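Local coordinates for protein CalU16 (Micromonospora echinospora, PDB 4FPW) that probably confers self-resistance to an enediyne antibiotic by a self-sacrifice mechanism, being an AHA1-family protein of the Bet v 1-like clan, at residues A[54-57]-A[61-64]. Sequence-based numbering, arbitrary orientation.
Sequences KGDL and GNFA
Lys54 and Ala64 pair as antiparallel neighbours at the margin of the sheet, where the short outermost strand 53-54 meets strand 62-65 and the chain then leaves in a loop whose Asp56 returns to the Gly61-Asn62 backbone. Two backbone hydrogen bonds close this pair, Lys54 N to Ala64 O and Ala64 N to Lys54 O, each 2.9 Å, and both side chains lie on the same face of the sheet. The Lys54 chain runs away from Ala64 to a salt bridge with Glu52. Phe63 CA adds a CA-H...O contact to Lys54 O at 3.3 Å. Beyond this pair, Gly55 CA lies against Asn62 O at 3.5 Å in a further CA-H...O contact, a close backbone passage made at a residue without a side chain. One residue on, Asn62 N makes two weak hydrogen bonds to Asp56, one to the carbonyl O at 3.2 Å and a longer one to the carboxylate OD2 at 3.4 Å. With CG between the backbone N and the carbonyl carbon (chi1 50°), Asp56 turns its carboxylate over the Gly61-Asn62 backbone; OD1 reaches Gly61 CA at 3.1 Å and also forms a salt bridge with Arg58, which should steady the group. On the Phe63 side, Leu57 CD2 touches Phe63 CB at 4.2 Å, the two side chains crossing at about a right angle. Strand 70-77 flanks 62-65: backbone hydrogen bonds join Gly61 with Ile73 and Phe63 with Gly71, and Leu57 packs on Ile73. Strands 53-54 and 62-65 form a short beta hairpin, with a long connecting loop, at the edge of the antiparallel sheet of the Bet v 1-like (helix-grip) fold.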
# COMPACT_ATOMS: atom_id res chain seq x y z
N LYS A 54 9.00 -7.26 -10.41
CA LYS A 54 9.75 -8.25 -11.16
C LYS A 54 10.29 -9.34 -10.22
O LYS A 54 10.64 -9.08 -9.06
CB LYS A 54 10.84 -7.59 -11.98
CG LYS A 54 10.26 -6.87 -13.19
CD LYS A 54 11.30 -6.20 -14.08
CE LYS A 54 10.76 -6.03 -15.50
NZ LYS A 54 9.38 -5.44 -15.48
N GLY A 55 10.32 -10.56 -10.76
CA GLY A 55 10.57 -11.75 -9.97
C GLY A 55 9.43 -12.70 -10.25
O GLY A 55 8.64 -12.45 -11.17
N ASP A 56 9.36 -13.79 -9.48
CA ASP A 56 8.21 -14.70 -9.52
C ASP A 56 7.12 -14.13 -8.63
O ASP A 56 7.20 -14.18 -7.39
CB ASP A 56 8.58 -16.12 -9.09
CG ASP A 56 9.34 -16.16 -7.77
OD1 ASP A 56 9.05 -17.06 -6.95
OD2 ASP A 56 10.22 -15.30 -7.54
N LEU A 57 6.10 -13.55 -9.27
CA LEU A 57 4.90 -13.11 -8.57
C LEU A 57 4.01 -14.32 -8.27
O LEU A 57 3.20 -14.75 -9.08
CB LEU A 57 4.15 -12.05 -9.38
CG LEU A 57 5.00 -10.85 -9.79
CD1 LEU A 57 4.14 -9.81 -10.49
CD2 LEU A 57 5.75 -10.21 -8.62
N GLY A 61 7.16 -16.30 -3.30
CA GLY A 61 8.05 -15.73 -4.30
C GLY A 61 8.50 -14.35 -3.89
O GLY A 61 8.39 -13.98 -2.72
N ASN A 62 9.01 -13.57 -4.85
CA ASN A 62 9.56 -12.28 -4.50
C ASN A 62 9.46 -11.25 -5.60
O ASN A 62 9.26 -11.59 -6.77
CB ASN A 62 11.02 -12.43 -4.06
CG ASN A 62 11.97 -12.48 -5.22
OD1 ASN A 62 11.92 -13.40 -6.06
ND2 ASN A 62 12.86 -11.49 -5.30
N PHE A 63 9.62 -9.99 -5.20
CA PHE A 63 9.35 -8.83 -6.06
C PHE A 63 10.43 -7.76 -5.89
O PHE A 63 10.93 -7.55 -4.78
CB PHE A 63 7.99 -8.21 -5.71
CG PHE A 63 8.02 -7.33 -4.50
CD1 PHE A 63 8.20 -5.96 -4.63
CD2 PHE A 63 7.87 -7.86 -3.23
CE1 PHE A 63 8.23 -5.13 -3.52
CE2 PHE A 63 7.92 -7.04 -2.12
CZ PHE A 63 8.10 -5.67 -2.25
N ALA A 64 10.75 -7.08 -6.99
CA ALA A 64 11.51 -5.82 -6.95
C ALA A 64 10.83 -4.83 -7.85
O ALA A 64 10.31 -5.20 -8.90
CB ALA A 64 12.94 -6.02 -7.42